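PDB 3MOI: probable dehydrogenase from Bordetella bronchiseptica, which probably catalyses the NAD(P)-dependent oxidation or reduction of a substrate not yet identified, in the manner of Gfo/Idh/MocA-family oxidoreductases. Local coordinates for residues G318-G323 with V327-A332; A135-G140 with A310-S315; L157-R162 with S276-G281; H242-E247 with P254-A259; G49-A54 with Q61-D66. All blocks are in the same frame, centred on the assembly; numbering follows the deposited sequence.

Contact 1 of 5, residues G318-G323 with V327-A332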
# COMPACT_ATOMS: atom_id res chain seq x y z
N GLY A 318 17.62 -3.47 -10.55
CA GLY A 318 17.49 -2.07 -10.92
C GLY A 318 16.07 -1.63 -10.76
O GLY A 318 15.46 -1.88 -9.71
N VAL A 319 15.53 -0.99 -11.78
CA VAL A 319 14.15 -0.56 -11.71
C VAL A 319 13.30 -1.10 -12.85
O VAL A 319 13.66 -1.00 -14.04
CB VAL A 319 14.02 0.96 -11.69
CG1 VAL A 319 12.57 1.32 -11.79
CG2 VAL A 319 14.71 1.56 -10.40
N LEU A 320 12.14 -1.62 -12.48
CA LEU A 320 11.17 -2.10 -13.44
C LEU A 320 10.32 -0.89 -13.82
O LEU A 320 9.72 -0.29 -12.94
CB LEU A 320 10.36 -3.26 -12.83
CG LEU A 320 11.06 -4.64 -12.92
CD1 LEU A 320 10.46 -5.67 -11.94
CD2 LEU A 320 11.05 -5.24 -14.41
N VAL A 321 10.34 -0.49 -15.10
CA VAL A 321 9.53 0.63 -15.60
C VAL A 321 8.34 0.10 -16.37
O VAL A 321 8.49 -0.36 -17.50
CB VAL A 321 10.31 1.54 -16.57
CG1 VAL A 321 9.44 2.67 -17.09
CG2 VAL A 321 11.50 2.08 -15.89
N TYR A 322 7.15 0.20 -15.77
CA TYR A 322 5.91 -0.24 -16.44
C TYR A 322 5.37 0.89 -17.26
O TYR A 322 4.68 1.75 -16.74
CB TYR A 322 4.88 -0.68 -15.42
CG TYR A 322 5.35 -1.89 -14.66
CD1 TYR A 322 5.03 -3.20 -15.07
CD2 TYR A 322 6.15 -1.74 -13.55
CE1 TYR A 322 5.50 -4.32 -14.34
CE2 TYR A 322 6.59 -2.84 -12.82
CZ TYR A 322 6.28 -4.10 -13.20
OH TYR A 322 6.77 -5.11 -12.42
N GLY A 323 5.67 0.89 -18.56
CA GLY A 323 5.38 2.06 -19.38
C GLY A 323 4.10 1.92 -20.15
O GLY A 323 3.40 0.93 -20.03
N VAL A 327 6.52 -3.23 -20.17
CA VAL A 327 7.59 -3.24 -19.20
C VAL A 327 8.96 -3.09 -19.84
O VAL A 327 9.17 -3.53 -20.94
CB VAL A 327 7.59 -4.57 -18.39
CG1 VAL A 327 8.36 -4.40 -17.09
CG2 VAL A 327 6.20 -5.01 -18.06
N ARG A 328 9.89 -2.47 -19.13
CA ARG A 328 11.31 -2.60 -19.41
C ARG A 328 12.09 -2.38 -18.11
O ARG A 328 11.54 -1.84 -17.15
CB ARG A 328 11.76 -1.64 -20.53
CG ARG A 328 11.93 -0.18 -20.08
CD ARG A 328 11.83 0.84 -21.24
NE ARG A 328 11.55 2.19 -20.74
CZ ARG A 328 12.48 3.05 -20.28
NH1 ARG A 328 13.78 2.72 -20.28
NH2 ARG A 328 12.09 4.25 -19.83
N GLU A 329 13.35 -2.81 -18.08
CA GLU A 329 14.20 -2.80 -16.89
C GLU A 329 15.37 -1.83 -17.08
O GLU A 329 15.91 -1.70 -18.17
CB GLU A 329 14.71 -4.22 -16.53
CG GLU A 329 15.28 -4.37 -15.08
CD GLU A 329 15.25 -5.82 -14.52
OE1 GLU A 329 15.08 -6.76 -15.34
OE2 GLU A 329 15.41 -6.01 -13.28
N VAL A 330 15.72 -1.10 -16.01
CA VAL A 330 16.88 -0.22 -15.99
C VAL A 330 17.85 -0.71 -14.93
O VAL A 330 17.50 -0.76 -13.78
CB VAL A 330 16.48 1.22 -15.64
CG1 VAL A 330 17.74 2.14 -15.51
CG2 VAL A 330 15.49 1.73 -16.68
N PRO A 331 19.07 -1.08 -15.30
CA PRO A 331 20.03 -1.45 -14.26
C PRO A 331 20.33 -0.35 -13.22
O PRO A 331 20.32 0.84 -13.53
CB PRO A 331 21.31 -1.75 -15.06
CG PRO A 331 21.11 -1.09 -16.37
CD PRO A 331 19.66 -1.30 -16.63
N ALA A 332 20.60 -0.78 -12.01
CA ALA A 332 20.93 0.08 -10.92
C ALA A 332 22.24 0.85 -11.15
O ALA A 332 23.30 0.28 -11.43
CB ALA A 332 21.05 -0.74 -9.65
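V319 and V330 hold each other by two backbone hydrogen bonds. V319 N lies 2.8 Å from V330 O, and V330 N returns to V319 O. The next hydrogen-bonded pair repeats this: V321 N reaches R328 O at 2.7 Å. Its C=O...N angle is nearly linear, 176°. R328 N returns to V321 O at 3.0 Å. Between and beyond them L320 faces E329, Y322 faces V327 and G318 faces P331 as non-hydrogen-bonded pairs. At such positions CA-H...O contacts fill in: E329 CA leans on V319 O, V327 CA on V321 O, and G318, having no side chain, brings its CA to 3.1 Å from V330 O. The two strands, running antiparallel at 159°, form the beta hairpin 318-331, and its second strand is one of the two edge strands, within this chain, of the large mixed sheet. Apolar contacts differ on the two faces. On one, V327 lies alongside Y322, CG2 meeting ring atom CD1 at 3.7 Å. V327 CG1 sits over the ring face, 4.3 Å from the centroid, in a CH-pi contact; L320 CD2 touches this same CG1. The Y322 ring also meets F236 of the second subunit edge-to-face, and its OH is hydrogen-bonded to R313 NH1. On the other face V321 CG2 packs on V330 CG2, and V319 rests on T132, L133 and I136 of helix 128-139. R328, its CG wedged between backbone N and carbonyl carbon (chi1 77°), runs beside V321 in the same direction.

Contact 2 of 5, residues A135-G140 with A310-S315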
# COMPACT_ATOMS: atom_id res chain seq x y z
N ALA A 135 17.05 8.99 -10.26
CA ALA A 135 17.56 9.37 -11.61
C ALA A 135 16.42 9.33 -12.66
O ALA A 135 16.23 10.27 -13.44
CB ALA A 135 18.72 8.50 -11.98
N ILE A 136 15.60 8.29 -12.61
CA ILE A 136 14.52 8.14 -13.59
C ILE A 136 13.52 9.29 -13.53
O ILE A 136 13.13 9.84 -14.54
CB ILE A 136 13.82 6.78 -13.42
CG1 ILE A 136 14.77 5.67 -13.90
CG2 ILE A 136 12.53 6.74 -14.16
CD1 ILE A 136 14.47 4.31 -13.37
N VAL A 137 13.13 9.67 -12.33
CA VAL A 137 12.27 10.82 -12.13
C VAL A 137 12.88 12.12 -12.64
O VAL A 137 12.23 12.77 -13.46
CB VAL A 137 11.84 10.92 -10.61
CG1 VAL A 137 11.08 12.20 -10.34
CG2 VAL A 137 10.99 9.67 -10.20
N GLN A 138 14.10 12.51 -12.22
CA GLN A 138 14.74 13.78 -12.70
C GLN A 138 14.90 13.77 -14.24
O GLN A 138 14.71 14.79 -14.93
CB GLN A 138 16.15 13.97 -12.12
CG GLN A 138 16.28 14.51 -10.68
CD GLN A 138 17.73 14.29 -10.03
OE1 GLN A 138 18.51 13.38 -10.42
NE2 GLN A 138 18.07 15.12 -9.04
N GLU A 139 15.30 12.62 -14.76
CA GLU A 139 15.46 12.44 -16.21
C GLU A 139 14.23 12.95 -17.01
O GLU A 139 14.39 13.49 -18.10
CB GLU A 139 15.75 10.96 -16.52
CG GLU A 139 15.72 10.59 -18.01
CD GLU A 139 14.29 10.35 -18.57
OE1 GLU A 139 14.18 10.55 -19.82
OE2 GLU A 139 13.30 9.99 -17.80
N GLY A 140 13.01 12.80 -16.49
CA GLY A 140 11.88 13.54 -17.07
C GLY A 140 10.94 12.78 -17.98
O GLY A 140 9.82 13.24 -18.20
N ALA A 310 4.37 6.26 -16.46
CA ALA A 310 4.84 4.97 -16.00
C ALA A 310 4.61 4.76 -14.51
O ALA A 310 4.49 5.74 -13.78
CB ALA A 310 6.35 4.86 -16.28
N ASP A 311 4.55 3.50 -14.08
CA ASP A 311 4.78 3.14 -12.70
C ASP A 311 6.19 2.60 -12.62
O ASP A 311 6.64 1.93 -13.55
CB ASP A 311 3.78 2.10 -12.18
CG ASP A 311 2.33 2.63 -12.16
OD1 ASP A 311 2.13 3.87 -12.11
OD2 ASP A 311 1.40 1.80 -12.28
N LEU A 312 6.88 2.91 -11.51
CA LEU A 312 8.23 2.50 -11.27
C LEU A 312 8.25 1.58 -10.07
O LEU A 312 7.53 1.81 -9.11
CB LEU A 312 9.05 3.73 -10.95
CG LEU A 312 9.64 4.67 -11.98
CD1 LEU A 312 8.97 4.61 -13.31
CD2 LEU A 312 9.78 6.13 -11.46
N ARG A 313 9.12 0.57 -10.09
CA ARG A 313 9.25 -0.38 -8.99
C ARG A 313 10.67 -0.94 -8.90
O ARG A 313 11.30 -1.21 -9.91
CB ARG A 313 8.31 -1.53 -9.26
CG ARG A 313 8.36 -2.68 -8.29
CD ARG A 313 7.55 -3.84 -8.86
NE ARG A 313 7.57 -4.98 -7.95
CZ ARG A 313 7.33 -6.22 -8.30
NH1 ARG A 313 7.06 -6.55 -9.57
NH2 ARG A 313 7.35 -7.14 -7.36
N ALA A 314 11.18 -1.11 -7.68
CA ALA A 314 12.55 -1.57 -7.51
C ALA A 314 12.57 -3.04 -7.86
O ALA A 314 11.60 -3.72 -7.57
CB ALA A 314 13.05 -1.37 -6.11
N SER A 315 13.65 -3.49 -8.49
CA SER A 315 13.83 -4.89 -8.82
C SER A 315 15.12 -5.39 -8.20
O SER A 315 15.93 -4.60 -7.66
CB SER A 315 13.89 -5.05 -10.33
OG SER A 315 15.21 -4.80 -10.83
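S315 OG, just beyond the strand whose L312 packs on I136 and V137, is gripped by E329 OE2 and E317 N, with G318 N adding a weak bond. This hydroxyl ties the end of strand 310-314 to the hairpin that follows. The contact with helix 128-139 is, by contrast, entirely apolar and rests on one leucine. L312 directs its side chain at the helix, and its CD2 touches two methyl groups there: I136 CG2 lies 3.9 Å from L312 CD2, and V137 CG2 is likewise 3.9 Å from L312 CD2. I136 and L312 run antiparallel, side by side, and I136 CG2 is also 4.2 Å from L312 CG, whereas V137 approaches across the leucine at a slant. I136 can offer that methyl because its CG2 stands anti to the backbone N, with CG1 beside the N (chi1 -71°). The arrangement is a helix laid over one face of an open mixed sheet, as in the C-terminal domain of Gfo/Idh/MocA proteins. The flanking D311 and R313 take the opposite face by strand alternation: D311 OD2 accepts a hydrogen bond from F236 N of the second subunit, and R313 NH1 forms a salt bridge with E240 of that subunit. L312 also meets L133 of the same helix, and V305 and C307 of strand 302-307. E139 N bonds to A135 O at 2.9 Å; G140 is then the first residue to leave helical angles, at positive phi (102°). G140 N makes a weak bond to V137 O, 3.1 Å.

Contact 3 of 5, residues L157-R162 with S276-G281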
# COMPACT_ATOMS: atom_id res chain seq x y z
N LEU A 157 10.10 -6.42 15.11
CA LEU A 157 9.86 -6.35 16.53
C LEU A 157 10.33 -7.64 17.23
O LEU A 157 10.60 -7.61 18.42
CB LEU A 157 8.38 -6.09 16.84
CG LEU A 157 8.15 -5.62 18.29
CD1 LEU A 157 8.69 -4.23 18.44
CD2 LEU A 157 6.67 -5.69 18.73
N TYR A 158 10.42 -8.77 16.52
CA TYR A 158 10.78 -10.01 17.17
C TYR A 158 12.23 -10.45 16.91
O TYR A 158 12.55 -11.57 17.17
CB TYR A 158 9.76 -11.09 16.84
CG TYR A 158 8.40 -10.72 17.41
CD1 TYR A 158 8.05 -11.07 18.72
CD2 TYR A 158 7.51 -9.95 16.69
CE1 TYR A 158 6.81 -10.69 19.26
CE2 TYR A 158 6.29 -9.58 17.24
CZ TYR A 158 5.96 -9.95 18.51
OH TYR A 158 4.74 -9.57 19.00
N ARG A 159 13.08 -9.56 16.41
CA ARG A 159 14.50 -9.82 16.40
C ARG A 159 15.00 -9.59 17.83
O ARG A 159 14.32 -8.96 18.62
CB ARG A 159 15.21 -8.87 15.43
CG ARG A 159 14.58 -8.85 14.06
CD ARG A 159 15.42 -8.16 13.03
NE ARG A 159 14.64 -8.00 11.81
CZ ARG A 159 14.71 -6.98 10.96
NH1 ARG A 159 15.57 -5.97 11.14
NH2 ARG A 159 13.90 -6.97 9.91
N PRO A 160 16.15 -10.14 18.18
CA PRO A 160 16.64 -10.03 19.55
C PRO A 160 17.02 -8.61 19.98
O PRO A 160 17.84 -8.00 19.34
CB PRO A 160 17.88 -10.93 19.54
CG PRO A 160 17.58 -11.96 18.52
CD PRO A 160 16.81 -11.24 17.45
N ARG A 161 16.45 -8.14 21.09
CA ARG A 161 16.58 -6.75 21.52
C ARG A 161 16.95 -6.59 22.98
O ARG A 161 16.58 -7.39 23.83
CB ARG A 161 15.26 -6.04 21.32
CG ARG A 161 14.69 -6.09 19.93
CD ARG A 161 15.26 -5.01 19.02
NE ARG A 161 14.77 -5.22 17.67
CZ ARG A 161 15.38 -4.83 16.55
NH1 ARG A 161 16.56 -4.20 16.56
NH2 ARG A 161 14.81 -5.11 15.38
N ARG A 162 17.64 -5.49 23.25
CA ARG A 162 17.88 -5.08 24.61
C ARG A 162 16.59 -4.41 25.08
O ARG A 162 15.83 -3.88 24.27
CB ARG A 162 19.08 -4.13 24.66
CG ARG A 162 20.42 -4.82 24.30
CD ARG A 162 21.63 -3.90 24.53
NE ARG A 162 22.95 -4.56 24.32
CZ ARG A 162 23.62 -4.64 23.17
NH1 ARG A 162 23.14 -4.14 22.02
NH2 ARG A 162 24.81 -5.24 23.16
N SER A 276 25.41 -11.50 21.34
CA SER A 276 26.20 -12.68 20.90
C SER A 276 25.93 -13.06 19.44
O SER A 276 26.76 -13.74 18.82
CB SER A 276 26.03 -13.90 21.85
OG SER A 276 24.79 -14.58 21.65
N ARG A 277 24.78 -12.67 18.90
CA ARG A 277 24.47 -13.00 17.50
C ARG A 277 24.88 -11.88 16.56
O ARG A 277 25.42 -12.12 15.47
CB ARG A 277 22.99 -13.30 17.30
CG ARG A 277 22.81 -14.19 16.08
CD ARG A 277 21.50 -14.02 15.37
NE ARG A 277 20.63 -15.20 15.44
CZ ARG A 277 19.48 -15.31 14.76
NH1 ARG A 277 19.09 -14.31 13.97
NH2 ARG A 277 18.71 -16.41 14.88
N TYR A 278 24.60 -10.65 16.97
CA TYR A 278 24.83 -9.48 16.11
C TYR A 278 26.16 -8.74 16.46
O TYR A 278 26.54 -7.78 15.80
CB TYR A 278 23.59 -8.56 16.14
CG TYR A 278 22.35 -9.15 15.42
CD1 TYR A 278 22.24 -9.11 14.03
CD2 TYR A 278 21.31 -9.74 16.13
CE1 TYR A 278 21.14 -9.64 13.37
CE2 TYR A 278 20.20 -10.27 15.48
CZ TYR A 278 20.12 -10.22 14.10
OH TYR A 278 19.03 -10.75 13.46
N GLY A 279 26.87 -9.20 17.48
CA GLY A 279 28.17 -8.62 17.82
C GLY A 279 29.27 -8.96 16.82
O GLY A 279 29.06 -9.74 15.86
N PHE A 280 30.44 -8.36 17.05
CA PHE A 280 31.59 -8.58 16.17
C PHE A 280 32.21 -9.96 16.39
O PHE A 280 32.59 -10.29 17.51
CB PHE A 280 32.69 -7.50 16.37
CG PHE A 280 33.87 -7.73 15.50
CD1 PHE A 280 33.76 -7.59 14.13
CD2 PHE A 280 35.06 -8.18 16.02
CE1 PHE A 280 34.84 -7.85 13.29
CE2 PHE A 280 36.15 -8.44 15.19
CZ PHE A 280 36.03 -8.29 13.82
N GLY A 281 32.34 -10.73 15.30
CA GLY A 281 32.87 -12.10 15.40
C GLY A 281 31.82 -13.12 15.85
O GLY A 281 32.16 -14.26 16.13
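Y278 reaches from segment 276-281, where helix 270-278 runs, to P160 in the loop after strand 145-153 of the large mixed sheet; the contact joins that helix to that loop in the part of the molecule facing the probable Rossmann nucleotide domain. The side chain starts with CB directed toward the loop. Its CG stands anti to the carbonyl carbon and beside the backbone N (chi1 -70°), which turns the ring toward P160. Along the ring, CE2 is the atom that touches, and it makes the closest approach of the two segments, 4.0 Å from P160 CD. The proline carbon comes in at the ring edge, near its plane, and not over a face; the two side chains cross at about a right angle. CZ carries the hydroxyl, and OH ends 4.5 Å from R159 CD, a loose approach to the aliphatic part of that arginine. The charged end of R159 is engaged elsewhere, through a salt bridge from NE to D155 OD2. The Y278 ring also packs edge-to-face with F12, which sits within a glycine-rich GxGxxG sequence consistent with dinucleotide binding; the tyrosine lies near the glycines of that sequence without touching them. P160 rests in addition on L273 and R274 of the same helix, while R161 N next to it bonds to E270 OE2. Beyond CD the proline ring turns away only slightly: P160 CG is 4.4 Å from Y278 CE2.

Contact 4 of 5, residues H242-E247 with P254-A259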
# COMPACT_ATOMS: atom_id res chain seq x y z
N HIS A 242 8.49 -8.92 -3.35
CA HIS A 242 9.74 -8.46 -3.94
C HIS A 242 10.69 -9.65 -4.21
O HIS A 242 11.75 -9.79 -3.61
CB HIS A 242 10.38 -7.44 -3.01
CG HIS A 242 11.48 -6.66 -3.65
ND1 HIS A 242 11.23 -5.64 -4.55
CD2 HIS A 242 12.82 -6.78 -3.56
CE1 HIS A 242 12.38 -5.16 -4.98
NE2 HIS A 242 13.36 -5.82 -4.39
N PHE A 243 10.26 -10.54 -5.11
CA PHE A 243 11.09 -11.63 -5.70
C PHE A 243 11.78 -12.53 -4.68
O PHE A 243 12.76 -13.22 -5.01
CB PHE A 243 12.11 -11.02 -6.65
CG PHE A 243 11.55 -9.92 -7.50
CD1 PHE A 243 10.83 -10.22 -8.65
CD2 PHE A 243 11.70 -8.57 -7.10
CE1 PHE A 243 10.30 -9.21 -9.44
CE2 PHE A 243 11.15 -7.53 -7.87
CZ PHE A 243 10.45 -7.87 -9.06
N TRP A 244 11.25 -12.55 -3.45
CA TRP A 244 11.86 -13.29 -2.33
C TRP A 244 13.36 -12.96 -2.20
O TRP A 244 14.16 -13.86 -1.97
CB TRP A 244 11.61 -14.81 -2.46
CG TRP A 244 10.26 -15.26 -2.06
CD1 TRP A 244 9.26 -15.77 -2.88
CD2 TRP A 244 9.71 -15.24 -0.74
NE1 TRP A 244 8.14 -16.05 -2.14
CE2 TRP A 244 8.40 -15.76 -0.82
CE3 TRP A 244 10.20 -14.85 0.51
CZ2 TRP A 244 7.57 -15.85 0.30
CZ3 TRP A 244 9.38 -14.96 1.62
CH2 TRP A 244 8.07 -15.45 1.50
N LEU A 245 13.71 -11.67 -2.36
CA LEU A 245 14.97 -11.09 -1.86
C LEU A 245 14.87 -10.53 -0.45
O LEU A 245 13.95 -9.79 -0.15
CB LEU A 245 15.37 -9.87 -2.67
CG LEU A 245 15.84 -9.88 -4.11
CD1 LEU A 245 16.76 -8.68 -4.19
CD2 LEU A 245 16.57 -11.18 -4.49
N ALA A 246 15.86 -10.75 0.41
CA ALA A 246 15.92 -9.98 1.65
C ALA A 246 16.37 -8.56 1.40
O ALA A 246 16.91 -8.22 0.36
CB ALA A 246 16.81 -10.63 2.70
N GLU A 247 16.07 -7.76 2.41
CA GLU A 247 16.43 -6.39 2.52
C GLU A 247 17.85 -6.14 2.03
O GLU A 247 18.06 -5.20 1.24
CB GLU A 247 16.29 -5.98 3.99
CG GLU A 247 16.65 -4.53 4.27
CD GLU A 247 16.28 -4.06 5.69
OE1 GLU A 247 16.93 -3.09 6.16
OE2 GLU A 247 15.33 -4.59 6.31
N PRO A 254 11.35 -18.40 3.03
CA PRO A 254 10.25 -18.16 3.93
C PRO A 254 10.52 -18.71 5.34
O PRO A 254 10.97 -19.84 5.48
CB PRO A 254 9.10 -18.89 3.23
CG PRO A 254 9.46 -18.85 1.77
CD PRO A 254 10.93 -18.97 1.74
N ASN A 255 10.24 -17.91 6.36
CA ASN A 255 10.37 -18.32 7.77
C ASN A 255 9.39 -17.54 8.70
O ASN A 255 9.77 -16.91 9.69
CB ASN A 255 11.84 -18.17 8.22
CG ASN A 255 12.18 -18.96 9.51
OD1 ASN A 255 11.86 -20.14 9.67
ND2 ASN A 255 12.85 -18.29 10.42
N HIS A 256 8.11 -17.61 8.40
CA HIS A 256 7.14 -16.76 9.06
C HIS A 256 7.10 -16.88 10.59
O HIS A 256 7.18 -15.90 11.32
CB HIS A 256 5.80 -17.00 8.42
CG HIS A 256 5.79 -16.77 6.93
ND1 HIS A 256 5.37 -15.59 6.37
CD2 HIS A 256 6.15 -17.56 5.90
CE1 HIS A 256 5.46 -15.67 5.06
NE2 HIS A 256 5.92 -16.86 4.75
N GLY A 257 7.00 -18.06 11.12
CA GLY A 257 7.25 -18.19 12.58
C GLY A 257 8.54 -17.45 13.01
O GLY A 257 8.58 -16.73 14.02
N GLY A 258 9.57 -17.64 12.20
CA GLY A 258 10.95 -17.23 12.48
C GLY A 258 11.38 -16.63 13.80
O GLY A 258 11.75 -17.35 14.72
N ALA A 259 11.34 -15.31 13.86
CA ALA A 259 11.99 -14.59 14.93
C ALA A 259 11.25 -14.75 16.23
O ALA A 259 11.86 -14.71 17.29
CB ALA A 259 12.13 -13.07 14.55
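The indole of W244 carries P254 on one face and H256 at its rim. P254 CG stands over the six-membered ring, 3.8 Å from the centroid and 16° off the ring normal, a CH-pi contact. It is offset toward the outer rim, where it comes to 3.7 Å from W244 CH2, while P254 CA lies 4.0 Å from W244 CZ3. The pyrrolidine lies nearly flat on the indole, although the two side chains run at about a right angle. At the edge, near the indole plane, H256 NE2 approaches W244 CH2 at 4.1 Å. The indole is put there by a turn: F243 and W244 both have left-handed backbone angles, closed by L245 N to H242 O at 3.0 Å, and W244 pairs through its backbone with K252. The contact brings together the two sides of the surface loop between W244 and P254, ahead of helix 258-265. H256 continues outward to the dimer interface, its ring meeting Y322 of the second subunit at about 40° and packing on V327 of that subunit. With C-H groups against an electron-rich ring, NE2 lying near CH2 at the indole edge and no polar bond between the segments, the joint is left to dispersion and weak CH-pi attraction.

Contact 5 of 5, residues G49-A54 with Q61-D66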
# COMPACT_ATOMS: atom_id res chain seq x y z
N GLY A 49 43.90 -4.88 12.00
CA GLY A 49 45.27 -4.43 12.04
C GLY A 49 45.36 -2.96 12.34
O GLY A 49 46.18 -2.26 11.76
N ILE A 50 44.52 -2.47 13.25
CA ILE A 50 44.58 -1.06 13.60
C ILE A 50 44.66 -0.77 15.09
O ILE A 50 44.26 -1.61 15.91
CB ILE A 50 43.35 -0.36 13.04
CG1 ILE A 50 42.08 -1.08 13.49
CG2 ILE A 50 43.46 -0.28 11.56
CD1 ILE A 50 40.85 -0.22 13.32
N PRO A 51 45.12 0.44 15.45
CA PRO A 51 45.09 0.84 16.85
C PRO A 51 43.64 1.07 17.27
O PRO A 51 42.90 1.54 16.46
CB PRO A 51 45.84 2.18 16.86
CG PRO A 51 45.80 2.73 15.48
CD PRO A 51 45.51 1.56 14.55
N VAL A 52 43.24 0.74 18.49
CA VAL A 52 41.90 1.01 18.99
C VAL A 52 41.92 1.77 20.31
O VAL A 52 42.98 1.89 20.91
CB VAL A 52 41.16 -0.25 19.16
CG1 VAL A 52 41.02 -0.93 17.79
CG2 VAL A 52 41.89 -1.12 20.16
N PHE A 53 40.77 2.29 20.73
CA PHE A 53 40.65 3.28 21.82
C PHE A 53 39.31 3.20 22.55
O PHE A 53 38.31 2.69 22.04
CB PHE A 53 40.78 4.71 21.29
CG PHE A 53 42.03 4.95 20.56
CD1 PHE A 53 43.18 5.40 21.23
CD2 PHE A 53 42.10 4.61 19.20
CE1 PHE A 53 44.39 5.57 20.55
CE2 PHE A 53 43.29 4.72 18.52
CZ PHE A 53 44.47 5.22 19.20
N ALA A 54 39.30 3.67 23.78
CA ALA A 54 38.08 3.56 24.57
C ALA A 54 37.20 4.78 24.31
O ALA A 54 36.06 4.66 24.46
CB ALA A 54 38.39 3.39 26.07
N GLN A 61 43.15 12.24 19.09
CA GLN A 61 44.48 12.73 19.48
C GLN A 61 45.61 11.88 18.90
O GLN A 61 46.70 12.42 18.72
CB GLN A 61 44.67 12.80 21.02
CG GLN A 61 44.10 14.07 21.77
CD GLN A 61 43.71 15.25 20.83
OE1 GLN A 61 44.58 16.06 20.46
NE2 GLN A 61 42.40 15.34 20.43
N HIS A 62 45.34 10.59 18.61
CA HIS A 62 46.43 9.66 18.26
C HIS A 62 46.55 9.15 16.82
O HIS A 62 47.52 8.51 16.50
CB HIS A 62 46.40 8.45 19.22
CG HIS A 62 46.88 8.79 20.59
ND1 HIS A 62 48.19 9.11 20.84
CD2 HIS A 62 46.22 8.94 21.76
CE1 HIS A 62 48.31 9.45 22.11
NE2 HIS A 62 47.13 9.34 22.69
N VAL A 63 45.54 9.36 15.98
CA VAL A 63 45.61 8.90 14.59
C VAL A 63 45.20 9.98 13.59
O VAL A 63 44.11 10.54 13.71
CB VAL A 63 44.76 7.68 14.36
CG1 VAL A 63 45.14 7.08 13.00
CG2 VAL A 63 44.94 6.65 15.49
N GLN A 64 46.09 10.25 12.63
CA GLN A 64 45.84 11.13 11.48
C GLN A 64 44.63 10.47 10.83
O GLN A 64 44.64 9.26 10.59
CB GLN A 64 47.12 11.15 10.61
CG GLN A 64 47.57 12.48 9.93
CD GLN A 64 48.98 12.99 10.24
OE1 GLN A 64 49.33 12.95 11.36
NE2 GLN A 64 49.73 13.56 9.26
N MET A 65 43.51 11.21 10.70
CA MET A 65 42.32 10.71 10.01
C MET A 65 41.53 11.84 9.30
O MET A 65 41.72 13.02 9.62
CB MET A 65 41.47 9.71 10.90
CG MET A 65 40.46 10.21 11.94
SD MET A 65 39.89 9.00 13.26
CE MET A 65 40.33 10.11 14.52
N ASP A 66 40.73 11.51 8.27
CA ASP A 66 40.00 12.56 7.54
C ASP A 66 38.55 12.64 7.93
O ASP A 66 37.93 13.70 7.79
CB ASP A 66 40.02 12.31 6.00
CG ASP A 66 41.41 12.32 5.42
OD1 ASP A 66 42.15 13.35 5.61
OD2 ASP A 66 41.76 11.27 4.86
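F53 lays the far end of its ring against H62 and V63, each at a slant. H62 CB touches two neighbouring ring atoms, F53 CE1 at 3.8 Å and F53 CZ at 3.8 Å, and the imidazole atom H62 CD2 follows at 4.0 Å from F53 CE1. Beside H62, V63 CG2 meets F53 CE2 at 4.0 Å. That methyl also takes P51: V63 CG2 lies 4.0 Å from P51 CG, which makes it the shared point of the contact. V63 presents it by holding CG1 anti to the backbone N (chi1 -167°) and CG2 anti to the carbonyl carbon. P51 and F53 both point toward the helix end, while V52 between them points away, as alternation along an extended chain requires. The contact is purely apolar and lies at the surface. G49 closes the preceding helix 38-48 with a Schellman motif at positive phi, and V63 is the first residue to leave helix 56-62. Both segments belong to the Rossmann-type nucleotide-binding domain: strand 52-53 is an edge strand of its parallel sheet within this chain, and helix 56-62 belongs to the beta-alpha-beta crossover to strand 67-70. F53 also packs on E58 and M59 of that helix, and V63 on V31 and A32 of strand 28-34.

In the fold
Along the chain contact 5 comes first, within the Rossmann-type domain. Contact 2 then closes a long loop that encloses contact 3, with contact 4 nested inside contact 3, and contact 1 follows. Contacts 1 and 2, with centres about 8 Å apart, share the large mixed sheet through the neighbouring strands 310-314 and 318-323. Both touch the second subunit, as does contact 4, whose F243 packs on L320 and R313. Contact 3 lies about 18 Å from contact 4, centre to centre, and Y158 meets A259 between them. Contact 5 stands apart, about 44 Å from contact 1, centre to centre, so the contacts run from the nucleotide-binding domain to the sheet that touches the second subunit.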